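Local structure of Non-sulfated chondroitin lyase E66 (Autographa californica nucleopolyhedrovirus, 3VSN) at residues E350-P353 with T354-I357; L304-N307 with V308-N311; S528-S531 with S532-L535; L279-A282 with I283-G287. The protein cleaves chondroitin as a lyase of the baculovirus envelope, is essential for oral infectivity, and may digest the chondroitin sulfate barrier of the host midgut. All coordinates share one frame; numbering follows the deposited sequence.

Interaction 1 (E350-P353 with T354-I357)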
ATOM      1  N   GLU A 350       0.120  14.309  -1.674  1.00 15.77           N
ATOM      2  CA  GLU A 350       1.064  14.711  -2.709  1.00 16.72           C
ATOM      3  C   GLU A 350       0.321  14.777  -4.038  1.00 17.13           C
ATOM      4  O   GLU A 350      -0.374  13.833  -4.410  1.00 17.01           O
ATOM      5  CB  GLU A 350       2.235  13.727  -2.800  1.00 17.34           C
ATOM      6  CG  GLU A 350       3.397  14.227  -3.650  1.00 18.40           C
ATOM      7  CD  GLU A 350       4.413  13.144  -3.967  1.00 19.48           C
ATOM      8  OE1 GLU A 350       4.002  12.019  -4.313  1.00 20.32           O
ATOM      9  OE2 GLU A 350       5.626  13.420  -3.881  1.00 20.29           O
ATOM     10  N   SER A 351       0.460  15.902  -4.733  1.00 17.75           N
ATOM     11  CA  SER A 351      -0.157  16.092  -6.044  1.00 18.67           C
ATOM     12  C   SER A 351       0.892  16.252  -7.144  1.00 19.21           C
ATOM     13  O   SER A 351       2.079  16.428  -6.865  1.00 18.95           O
ATOM     14  CB  SER A 351      -1.083  17.310  -6.025  1.00 18.61           C
ATOM     15  OG  SER A 351      -0.379  18.482  -5.646  1.00 19.12           O
ATOM     16  N   ASP A 352       0.439  16.180  -8.394  1.00 20.23           N
ATOM     17  CA  ASP A 352       1.292  16.421  -9.558  1.00 21.13           C
ATOM     18  C   ASP A 352       0.474  17.171 -10.626  1.00 21.79           C
ATOM     19  O   ASP A 352      -0.707  17.441 -10.401  1.00 21.56           O
ATOM     20  CB  ASP A 352       1.901  15.101 -10.073  1.00 21.45           C
ATOM     21  CG  ASP A 352       0.853  14.089 -10.524  1.00 21.80           C
ATOM     22  OD1 ASP A 352       0.024  14.422 -11.396  1.00 22.06           O
ATOM     23  OD2 ASP A 352       0.878  12.942 -10.024  1.00 21.78           O
ATOM     24  N   PRO A 353       1.090  17.523 -11.780  1.00 22.55           N
ATOM     25  CA  PRO A 353       0.340  18.283 -12.795  1.00 22.77           C
ATOM     26  C   PRO A 353      -0.980  17.649 -13.249  1.00 22.96           C
ATOM     27  O   PRO A 353      -1.904  18.375 -13.628  1.00 23.20           O
ATOM     28  CB  PRO A 353       1.326  18.360 -13.966  1.00 22.85           C
ATOM     29  CG  PRO A 353       2.663  18.331 -13.309  1.00 22.95           C
ATOM     30  CD  PRO A 353       2.504  17.355 -12.173  1.00 22.68           C
ATOM     31  N   THR A 354      -1.063  16.318 -13.205  1.00 23.12           N
ATOM     32  CA  THR A 354      -2.268  15.585 -13.612  1.00 23.04           C
ATOM     33  C   THR A 354      -3.196  15.262 -12.431  1.00 22.50           C
ATOM     34  O   THR A 354      -4.405  15.486 -12.510  1.00 22.76           O
ATOM     35  CB  THR A 354      -1.910  14.268 -14.340  1.00 23.75           C
ATOM     36  OG1 THR A 354      -0.972  14.534 -15.389  1.00 25.16           O
ATOM     37  CG2 THR A 354      -3.155  13.616 -14.939  1.00 23.74           C
ATOM     38  N   ASN A 355      -2.623  14.730 -11.352  1.00 21.27           N
ATOM     39  CA  ASN A 355      -3.394  14.236 -10.210  1.00 20.41           C
ATOM     40  C   ASN A 355      -3.438  15.254  -9.081  1.00 19.66           C
ATOM     41  O   ASN A 355      -2.410  15.557  -8.481  1.00 19.16           O
ATOM     42  CB  ASN A 355      -2.787  12.929  -9.683  1.00 20.53           C
ATOM     43  CG  ASN A 355      -2.629  11.872 -10.760  1.00 20.70           C
ATOM     44  OD1 ASN A 355      -1.515  11.432 -11.057  1.00 21.30           O
ATOM     45  ND2 ASN A 355      -3.740  11.459 -11.348  1.00 20.50           N
ATOM     46  N   ASN A 356      -4.623  15.784  -8.791  1.00 18.89           N
ATOM     47  CA  ASN A 356      -4.757  16.754  -7.702  1.00 18.53           C
ATOM     48  C   ASN A 356      -6.075  16.690  -6.926  1.00 17.78           C
ATOM     49  O   ASN A 356      -6.378  17.593  -6.141  1.00 17.72           O
ATOM     50  CB  ASN A 356      -4.465  18.186  -8.189  1.00 19.23           C
ATOM     51  CG  ASN A 356      -5.385  18.631  -9.312  1.00 19.84           C
ATOM     52  OD1 ASN A 356      -6.556  18.249  -9.368  1.00 20.37           O
ATOM     53  ND2 ASN A 356      -4.857  19.455 -10.209  1.00 20.13           N
ATOM     54  N   ILE A 357      -6.840  15.618  -7.133  1.00 16.79           N
ATOM     55  CA  ILE A 357      -8.142  15.461  -6.468  1.00 16.40           C
ATOM     56  C   ILE A 357      -8.180  14.319  -5.439  1.00 15.64           C
ATOM     57  O   ILE A 357      -9.243  13.990  -4.910  1.00 15.54           O
ATOM     58  CB  ILE A 357      -9.307  15.296  -7.483  1.00 16.52           C
ATOM     59  CG1 ILE A 357      -9.129  14.040  -8.352  1.00 16.59           C
ATOM     60  CG2 ILE A 357      -9.453  16.544  -8.346  1.00 17.05           C
ATOM     61  CD1 ILE A 357     -10.358  13.687  -9.169  1.00 16.66           C
TER
HETATM   62  O   HOH W   1      -1.881  19.875 -10.053  1.00 20.47           O

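Interaction 2 (L304-N307 with V308-N311)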
ATOM      1  N   LEU A 304      -6.397   1.437  -4.935  1.00 14.67           N
ATOM      2  CA  LEU A 304      -6.465   0.521  -3.797  1.00 14.62           C
ATOM      3  C   LEU A 304      -5.920  -0.871  -4.130  1.00 14.58           C
ATOM      4  O   LEU A 304      -6.148  -1.823  -3.384  1.00 14.38           O
ATOM      5  CB  LEU A 304      -7.902   0.416  -3.253  1.00 14.28           C
ATOM      6  CG  LEU A 304      -9.100   0.166  -4.185  1.00 14.30           C
ATOM      7  CD1 LEU A 304      -8.976  -1.102  -5.025  1.00 14.15           C
ATOM      8  CD2 LEU A 304     -10.392   0.137  -3.376  1.00 14.22           C
ATOM      9  N   TYR A 305      -5.202  -0.987  -5.244  1.00 14.96           N
ATOM     10  CA  TYR A 305      -4.801  -2.300  -5.740  1.00 15.21           C
ATOM     11  C   TYR A 305      -3.399  -2.324  -6.328  1.00 15.33           C
ATOM     12  O   TYR A 305      -2.990  -1.396  -7.022  1.00 15.45           O
ATOM     13  CB  TYR A 305      -5.819  -2.802  -6.772  1.00 15.54           C
ATOM     14  CG  TYR A 305      -5.500  -4.154  -7.384  1.00 15.78           C
ATOM     15  CD1 TYR A 305      -5.691  -5.333  -6.662  1.00 15.78           C
ATOM     16  CD2 TYR A 305      -5.022  -4.251  -8.692  1.00 15.98           C
ATOM     17  CE1 TYR A 305      -5.405  -6.569  -7.218  1.00 16.06           C
ATOM     18  CE2 TYR A 305      -4.734  -5.483  -9.257  1.00 16.12           C
ATOM     19  CZ  TYR A 305      -4.929  -6.636  -8.520  1.00 16.19           C
ATOM     20  OH  TYR A 305      -4.644  -7.861  -9.079  1.00 16.70           O
ATOM     21  N   SER A 306      -2.678  -3.399  -6.024  1.00 15.51           N
ATOM     22  CA  SER A 306      -1.415  -3.731  -6.670  1.00 15.50           C
ATOM     23  C   SER A 306      -1.505  -5.186  -7.105  1.00 15.62           C
ATOM     24  O   SER A 306      -1.882  -6.052  -6.308  1.00 15.51           O
ATOM     25  CB  SER A 306      -0.244  -3.551  -5.702  1.00 15.71           C
ATOM     26  OG  SER A 306       0.925  -4.196  -6.196  1.00 15.73           O
ATOM     27  N   ASN A 307      -1.166  -5.464  -8.361  1.00 15.83           N
ATOM     28  CA  ASN A 307      -1.249  -6.838  -8.854  1.00 16.14           C
ATOM     29  C   ASN A 307      -0.064  -7.728  -8.445  1.00 15.74           C
ATOM     30  O   ASN A 307       0.003  -8.890  -8.847  1.00 15.44           O
ATOM     31  CB  ASN A 307      -1.522  -6.887 -10.372  1.00 17.09           C
ATOM     32  CG  ASN A 307      -0.401  -6.289 -11.204  1.00 17.97           C
ATOM     33  OD1 ASN A 307       0.702  -6.034 -10.715  1.00 18.81           O
ATOM     34  ND2 ASN A 307      -0.680  -6.067 -12.484  1.00 18.73           N
ATOM     35  N   VAL A 308       0.855  -7.185  -7.642  1.00 15.27           N
ATOM     36  CA  VAL A 308       1.999  -7.968  -7.135  1.00 15.16           C
ATOM     37  C   VAL A 308       2.121  -8.061  -5.603  1.00 15.07           C
ATOM     38  O   VAL A 308       2.630  -9.059  -5.088  1.00 15.02           O
ATOM     39  CB  VAL A 308       3.360  -7.520  -7.735  1.00 14.95           C
ATOM     40  CG1 VAL A 308       3.433  -7.848  -9.220  1.00 14.87           C
ATOM     41  CG2 VAL A 308       3.624  -6.038  -7.487  1.00 14.97           C
ATOM     42  N   ILE A 309       1.668  -7.036  -4.882  1.00 14.95           N
ATOM     43  CA  ILE A 309       1.881  -6.977  -3.424  1.00 15.02           C
ATOM     44  C   ILE A 309       1.360  -8.216  -2.687  1.00 14.70           C
ATOM     45  O   ILE A 309       1.928  -8.624  -1.677  1.00 14.60           O
ATOM     46  CB  ILE A 309       1.331  -5.671  -2.795  1.00 15.09           C
ATOM     47  CG1 ILE A 309       2.050  -5.367  -1.470  1.00 15.26           C
ATOM     48  CG2 ILE A 309      -0.182  -5.746  -2.619  1.00 14.98           C
ATOM     49  CD1 ILE A 309       1.875  -3.946  -0.965  1.00 15.13           C
ATOM     50  N   GLY A 310       0.293  -8.821  -3.207  1.00 14.61           N
ATOM     51  CA  GLY A 310      -0.283 -10.021  -2.602  1.00 14.71           C
ATOM     52  C   GLY A 310       0.647 -11.226  -2.656  1.00 14.78           C
ATOM     53  O   GLY A 310       0.484 -12.178  -1.890  1.00 14.60           O
ATOM     54  N   ASN A 311       1.627 -11.173  -3.561  1.00 14.76           N
ATOM     55  CA  ASN A 311       2.587 -12.261  -3.761  1.00 14.89           C
ATOM     56  C   ASN A 311       3.932 -12.031  -3.072  1.00 14.85           C
ATOM     57  O   ASN A 311       4.835 -12.866  -3.176  1.00 15.12           O
ATOM     58  CB  ASN A 311       2.808 -12.500  -5.265  1.00 15.01           C
ATOM     59  CG  ASN A 311       1.517 -12.776  -6.008  1.00 15.23           C
ATOM     60  OD1 ASN A 311       0.648 -13.488  -5.514  1.00 15.62           O
ATOM     61  ND2 ASN A 311       1.384 -12.210  -7.205  1.00 15.22           N
TER
HETATM   62  O   HOH W   2      -1.246  -8.657  -5.562  1.00 16.86           O

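Interaction 3 (S528-S531 with S532-L535)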
ATOM      1  N   SER A 528     -26.957  10.847  -5.685  1.00 15.75           N
ATOM      2  CA  SER A 528     -25.972  10.657  -6.757  1.00 16.59           C
ATOM      3  C   SER A 528     -25.229  11.966  -7.057  1.00 17.06           C
ATOM      4  O   SER A 528     -25.831  12.912  -7.574  1.00 16.97           O
ATOM      5  CB  SER A 528     -26.648  10.136  -8.031  1.00 16.93           C
ATOM      6  OG  SER A 528     -27.215   8.857  -7.817  1.00 17.58           O
ATOM      7  N   PRO A 529     -23.921  12.029  -6.733  1.00 17.46           N
ATOM      8  CA  PRO A 529     -23.135  13.253  -6.948  1.00 17.90           C
ATOM      9  C   PRO A 529     -22.764  13.508  -8.411  1.00 18.74           C
ATOM     10  O   PRO A 529     -22.480  14.647  -8.784  1.00 18.94           O
ATOM     11  CB  PRO A 529     -21.870  13.004  -6.125  1.00 17.73           C
ATOM     12  CG  PRO A 529     -21.728  11.517  -6.110  1.00 17.42           C
ATOM     13  CD  PRO A 529     -23.125  10.971  -6.078  1.00 17.17           C
ATOM     14  N   ASN A 530     -22.736  12.444  -9.210  1.00 19.36           N
ATOM     15  CA  ASN A 530     -22.515  12.522 -10.651  1.00 20.12           C
ATOM     16  C   ASN A 530     -23.096  11.266 -11.300  1.00 20.67           C
ATOM     17  O   ASN A 530     -23.683  10.424 -10.611  1.00 20.75           O
ATOM     18  CB  ASN A 530     -21.021  12.718 -10.991  1.00 20.07           C
ATOM     19  CG  ASN A 530     -20.138  11.582 -10.490  1.00 20.38           C
ATOM     20  OD1 ASN A 530     -20.500  10.409 -10.573  1.00 20.36           O
ATOM     21  ND2 ASN A 530     -18.958  11.931  -9.987  1.00 20.57           N
ATOM     22  N   SER A 531     -22.926  11.128 -12.612  1.00 21.08           N
ATOM     23  CA  SER A 531     -23.533  10.019 -13.347  1.00 21.48           C
ATOM     24  C   SER A 531     -22.831   8.667 -13.140  1.00 21.39           C
ATOM     25  O   SER A 531     -23.300   7.646 -13.644  1.00 22.62           O
ATOM     26  CB  SER A 531     -23.607  10.354 -14.839  1.00 22.31           C
ATOM     27  OG  SER A 531     -22.309  10.568 -15.361  1.00 23.05           O
ATOM     28  N   SER A 532     -21.726   8.661 -12.396  1.00 19.90           N
ATOM     29  CA  SER A 532     -20.927   7.448 -12.197  1.00 19.29           C
ATOM     30  C   SER A 532     -21.014   6.887 -10.776  1.00 18.18           C
ATOM     31  O   SER A 532     -20.500   5.798 -10.506  1.00 17.96           O
ATOM     32  CB  SER A 532     -19.453   7.729 -12.524  1.00 19.91           C
ATOM     33  OG  SER A 532     -19.291   8.202 -13.849  1.00 20.68           O
ATOM     34  N   VAL A 533     -21.651   7.631  -9.873  1.00 17.12           N
ATOM     35  CA  VAL A 533     -21.594   7.329  -8.440  1.00 16.49           C
ATOM     36  C   VAL A 533     -22.961   7.435  -7.753  1.00 16.12           C
ATOM     37  O   VAL A 533     -23.745   8.340  -8.052  1.00 15.83           O
ATOM     38  CB  VAL A 533     -20.582   8.263  -7.729  1.00 16.49           C
ATOM     39  CG1 VAL A 533     -20.560   8.021  -6.224  1.00 16.40           C
ATOM     40  CG2 VAL A 533     -19.183   8.080  -8.303  1.00 16.42           C
ATOM     41  N   GLU A 534     -23.237   6.499  -6.842  1.00 15.68           N
ATOM     42  CA  GLU A 534     -24.361   6.609  -5.907  1.00 15.51           C
ATOM     43  C   GLU A 534     -23.830   6.516  -4.469  1.00 14.89           C
ATOM     44  O   GLU A 534     -22.901   5.745  -4.191  1.00 14.71           O
ATOM     45  CB  GLU A 534     -25.417   5.524  -6.168  1.00 16.46           C
ATOM     46  CG  GLU A 534     -26.763   5.781  -5.496  1.00 17.61           C
ATOM     47  CD  GLU A 534     -27.745   4.621  -5.623  1.00 18.55           C
ATOM     48  OE1 GLU A 534     -27.310   3.468  -5.868  1.00 19.06           O
ATOM     49  OE2 GLU A 534     -28.968   4.859  -5.458  1.00 19.45           O
ATOM     50  N   LEU A 535     -24.418   7.302  -3.569  1.00 13.89           N
ATOM     51  CA  LEU A 535     -23.958   7.374  -2.181  1.00 13.47           C
ATOM     52  C   LEU A 535     -25.060   7.127  -1.167  1.00 13.00           C
ATOM     53  O   LEU A 535     -26.224   7.451  -1.405  1.00 12.79           O
ATOM     54  CB  LEU A 535     -23.368   8.758  -1.878  1.00 13.28           C
ATOM     55  CG  LEU A 535     -22.273   9.375  -2.749  1.00 13.52           C
ATOM     56  CD1 LEU A 535     -22.075  10.831  -2.350  1.00 13.35           C
ATOM     57  CD2 LEU A 535     -20.966   8.601  -2.629  1.00 13.50           C
TER
HETATM   58  O   HOH W   3     -25.377   7.955 -10.516  1.00 31.56           O

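Interaction 4 (L279-A282 with I283-G287)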
ATOM      1  N   LEU A 279      11.255  -5.092   6.131  1.00 16.62           N
ATOM      2  CA  LEU A 279      10.502  -5.070   4.877  1.00 16.66           C
ATOM      3  C   LEU A 279       9.233  -5.912   4.930  1.00 16.48           C
ATOM      4  O   LEU A 279       8.184  -5.476   4.456  1.00 16.39           O
ATOM      5  CB  LEU A 279      11.387  -5.496   3.697  1.00 16.95           C
ATOM      6  CG  LEU A 279      12.507  -4.514   3.322  1.00 17.20           C
ATOM      7  CD1 LEU A 279      13.377  -5.086   2.217  1.00 17.30           C
ATOM      8  CD2 LEU A 279      11.946  -3.161   2.902  1.00 17.29           C
ATOM      9  N   THR A 280       9.328  -7.106   5.513  1.00 16.27           N
ATOM     10  CA  THR A 280       8.165  -7.983   5.677  1.00 16.29           C
ATOM     11  C   THR A 280       7.086  -7.293   6.511  1.00 15.83           C
ATOM     12  O   THR A 280       5.917  -7.295   6.137  1.00 15.44           O
ATOM     13  CB  THR A 280       8.555  -9.341   6.298  1.00 16.61           C
ATOM     14  OG1 THR A 280       9.503  -9.988   5.441  1.00 17.18           O
ATOM     15  CG2 THR A 280       7.336 -10.252   6.453  1.00 16.96           C
ATOM     16  N   ARG A 281       7.496  -6.694   7.626  1.00 15.43           N
ATOM     17  CA  ARG A 281       6.591  -5.910   8.466  1.00 15.42           C
ATOM     18  C   ARG A 281       5.982  -4.717   7.717  1.00 14.76           C
ATOM     19  O   ARG A 281       4.805  -4.412   7.895  1.00 14.24           O
ATOM     20  CB  ARG A 281       7.300  -5.447   9.744  1.00 15.80           C
ATOM     21  CG  ARG A 281       7.572  -6.564  10.756  1.00 16.63           C
ATOM     22  CD  ARG A 281       6.316  -7.019  11.496  1.00 17.00           C
ATOM     23  NE  ARG A 281       5.653  -5.882  12.130  1.00 17.29           N
ATOM     24  CZ  ARG A 281       4.487  -5.368  11.748  1.00 17.40           C
ATOM     25  NH1 ARG A 281       4.000  -4.312  12.389  1.00 17.48           N
ATOM     26  NH2 ARG A 281       3.802  -5.899  10.739  1.00 17.30           N
ATOM     27  N   ALA A 282       6.783  -4.058   6.881  1.00 14.32           N
ATOM     28  CA  ALA A 282       6.297  -2.950   6.051  1.00 14.28           C
ATOM     29  C   ALA A 282       5.178  -3.382   5.105  1.00 14.12           C
ATOM     30  O   ALA A 282       4.213  -2.643   4.895  1.00 14.03           O
ATOM     31  CB  ALA A 282       7.440  -2.329   5.263  1.00 14.25           C
ATOM     32  N   ILE A 283       5.313  -4.580   4.540  1.00 13.85           N
ATOM     33  CA  ILE A 283       4.301  -5.119   3.633  1.00 13.79           C
ATOM     34  C   ILE A 283       3.065  -5.576   4.417  1.00 13.72           C
ATOM     35  O   ILE A 283       1.935  -5.298   4.008  1.00 13.47           O
ATOM     36  CB  ILE A 283       4.872  -6.243   2.730  1.00 13.82           C
ATOM     37  CG1 ILE A 283       6.068  -5.733   1.893  1.00 13.81           C
ATOM     38  CG2 ILE A 283       3.788  -6.848   1.840  1.00 13.71           C
ATOM     39  CD1 ILE A 283       5.788  -4.548   0.985  1.00 13.87           C
ATOM     40  N   GLU A 284       3.282  -6.256   5.547  1.00 13.56           N
ATOM     41  CA  GLU A 284       2.179  -6.637   6.439  1.00 13.69           C
ATOM     42  C   GLU A 284       1.365  -5.417   6.859  1.00 13.46           C
ATOM     43  O   GLU A 284       0.136  -5.477   6.949  1.00 13.25           O
ATOM     44  CB  GLU A 284       2.702  -7.336   7.695  1.00 14.09           C
ATOM     45  CG  GLU A 284       3.294  -8.711   7.453  1.00 14.55           C
ATOM     46  CD  GLU A 284       3.805  -9.369   8.722  1.00 15.11           C
ATOM     47  OE1 GLU A 284       3.895  -8.693   9.773  1.00 15.47           O
ATOM     48  OE2 GLU A 284       4.115 -10.575   8.661  1.00 15.51           O
ATOM     49  N   ASN A 285       2.063  -4.311   7.105  1.00 13.22           N
ATOM     50  CA  ASN A 285       1.430  -3.089   7.599  1.00 13.35           C
ATOM     51  C   ASN A 285       0.435  -2.430   6.641  1.00 13.37           C
ATOM     52  O   ASN A 285      -0.399  -1.637   7.081  1.00 13.18           O
ATOM     53  CB  ASN A 285       2.484  -2.070   8.051  1.00 13.24           C
ATOM     54  CG  ASN A 285       3.018  -2.356   9.442  1.00 13.34           C
ATOM     55  OD1 ASN A 285       2.472  -3.183  10.171  1.00 13.67           O
ATOM     56  ND2 ASN A 285       4.095  -1.668   9.820  1.00 13.20           N
ATOM     57  N   VAL A 286       0.512  -2.749   5.347  1.00 13.27           N
ATOM     58  CA  VAL A 286      -0.359  -2.087   4.355  1.00 13.45           C
ATOM     59  C   VAL A 286      -1.053  -3.015   3.346  1.00 13.52           C
ATOM     60  O   VAL A 286      -2.088  -2.653   2.787  1.00 13.50           O
ATOM     61  CB  VAL A 286       0.372  -0.952   3.580  1.00 13.47           C
ATOM     62  CG1 VAL A 286       0.973   0.078   4.531  1.00 13.53           C
ATOM     63  CG2 VAL A 286       1.435  -1.511   2.635  1.00 13.50           C
ATOM     64  N   GLY A 287      -0.494  -4.200   3.115  1.00 13.57           N
ATOM     65  CA  GLY A 287      -0.975  -5.065   2.040  1.00 13.60           C
ATOM     66  C   GLY A 287      -1.984  -6.121   2.447  1.00 13.58           C
ATOM     67  O   GLY A 287      -2.389  -6.197   3.606  1.00 13.43           O
TER

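Interaction 1 (E350-P353 with T354-I357)
A single carboxylate oxygen, Asp352 OD1, binds two successive backbone amides and so holds the chain in a tight bend. Asn355 N reaches it at 2.7 Å along an almost straight N-H line (174°), arriving from above the carboxylate plane. Thr354 N approaches the same Asp352 OD1 at 2.8 Å, nearly in line with the C-O bond, though here the N-H is more bent (134°). A third bond runs between the backbones, from Asp352 N to Asn355 O at 2.9 Å, and ties the two ends of the bend together. Asp352 can grip the following residues because its CG sits between its own N and carbonyl carbon (chi1 61°), which swings the carboxylate over the next peptides. The other oxygen, OD2, forms a salt bridge with Arg300, so both carboxylate oxygens are engaged. A water bridges Asp352 O and Asn356 ND2, while Asn356 OD1 bonds to Arg399. Outward from these bonds Ser351 CB lies 3.3 Å from Asn355 O and 4.1 Å from Asn356 CB. Glu350 takes no part in the turn, but it is important for catalysis and forms a salt bridge with Arg300, the transition-state stabiliser, and a hydrogen bond with His246, a proton acceptor. The arrangement is an Asx turn, extended to a second amide and set beside the catalytic centre of the lyase.

Interaction 2 (L304-N307 with V308-N311)
Ser306 lies against Ile309, its CB 3.8 Å from Ile309 CG2, while its hydroxyl oxygen turns to the backbone of the residues that follow. Ile309 N donates to Ser306 OG over 3.2 Å at 155°. Val308 N also points at Ser306 OG, but over 3.3 Å, and that bond is weak. Both bonds depend on the serine torsion: chi1 of 165° sets OG opposite the backbone N and alongside the carbonyl, the direction in which the chain continues. A serine oxygen facing the second and third amides ahead of it is the pattern of an ST motif; its ST-turn bond, from Val308 N, is the weak one. Here the bend occurs in the long connection between helix 276-284 and strand 318-322. A water continues the pattern by one residue: it donates to Ser306 O and accepts from Gly310 N, each at 2.8 Å, linking residues i and i+4. Beyond it, Asn311 N bonds back to Val308 O at 2.8 Å, an i+3 to i backbone bond. Methyl groups border the serine oxygen and its neighbour: Val308 CG2 comes within 3.5 Å of Ser306 OG, and the other methyl, CG1, sits alongside Asn307, 3.6 Å from OD1; the two side chains run the same way. Ser306 and Val308 both rest on Ile256 of helix 253-258, and Ile309 reaches Val293. The amide nitrogen of Asn311 is bound by the backbone oxygen of Ser47.

Interaction 3 (S528-S531 with S532-L535)
Asn530 and Ser532 make the polar contact that shapes this hairpin end. Ser532 N donates to Asn530 OD1 over 2.8 Å at an N-H angle of 150°, the donor tilted 26° from the plane of the amide. This is an Asx turn, and it lies on the type I beta turn that runs from Asn530 to Val533. The torsion explains the reach: Asn530 CG is tucked between its backbone N and carbonyl carbon (chi1 60°), which folds OD1 back over the turn. At its other end the amide is fixed by Asn530 ND2, which bonds to Asn381 O, so its rotation is set from two sides. Solvent and weaker polar contacts gather at Val533 O. A water donates to it at 3.0 Å and is weakly linked to Ser528 OG, while Ser528 CA makes a CH-O contact with Val533 O over 3.5 Å. The apolar contacts centre on Pro529, where the first strand turns a corner. Its CG meets Val533 CG1 at 3.7 Å, the two side chains standing roughly at right angles, and its CD lies 3.8 Å from Leu535 CG. The ring thus bridges two residues of the returning strand. Phe385 lies against both Pro529 and Val533. The hairpin joins strands 525-530 and 533-540 in a four-stranded antiparallel sheet; beyond the second, strand 472-480 receives Leu535, and Glu534 pairs with Arg479 there while also accepting from the backbone amides of Phe490 and Glu491 at helix 490-496.

Interaction 4 (L279-A282 with I283-G287)
Three successive backbone bonds, Ile283 N to Leu279 O (3.0 Å), Glu284 N to Thr280 O and Asn285 N to Arg281 O (both 2.9 Å), carry the regular i to i+4 pattern of an alpha-helix through the late turns of helix 276-284. Ile283 O then accepts from two amides, Val286 N (i+3) and Gly287 N (i+4). On one flank, Arg281 reaches forward along the helix and clasps two residues of the next turn. Its chain bends at chi2 and chi3 (-74° and -55°), which brings the guanidinium back beside the helix surface instead of letting it run outward. NH2 forms a salt bridge with Glu284 OE1 at 3.0 Å, an i to i+3 pair in which the carboxylate uses its anti lone pair. Weaker bonds run from NH1 and NH2 to Asn285 OD1, whose amide stands nearly perpendicular to the guanidinium (85° between planes). Asn285 OD1 lies near the guanidinium plane, at its edge, between NH1 and NH2. Asn285 is held from its other end by Ser241 O, which accepts from ND2, and His320 of strand 318-322 touches Arg281, Glu284 and Asn285 alike. Ala282 O accepts from the hydroxyl of Tyr252, while Thr280 OG1 is bonded back to Thr276 O. The aliphatic stem of Glu284 lies along the preceding turn, its CG 3.3 Å from Thr280 O, and Ile283 CG1 comes equally close, 3.3 Å, to Leu279 O.

How the interactions relate
The four are local contacts within one chain, and they differ in how near they come to the catalytic centre. Interactions 2 and 4 touch directly: Ile309 CG1 packs on Ile283 CG2 at 4.0 Å, so the serine-held bend leans against the helix. Interaction 4 comes nearer to the proton donor Tyr254, about 8 Å between its side chain and that of Leu279, than interaction 2, about 12 Å from Ile309. Interaction 1 belongs to the site: it holds Glu350, and the Asp352 side chain is about 3 Å from that of Arg300 and about 8 Å from that of His246. Interaction 3 repeats its Asx turn on a hairpin away from the catalytic residues, about 22 Å between centres.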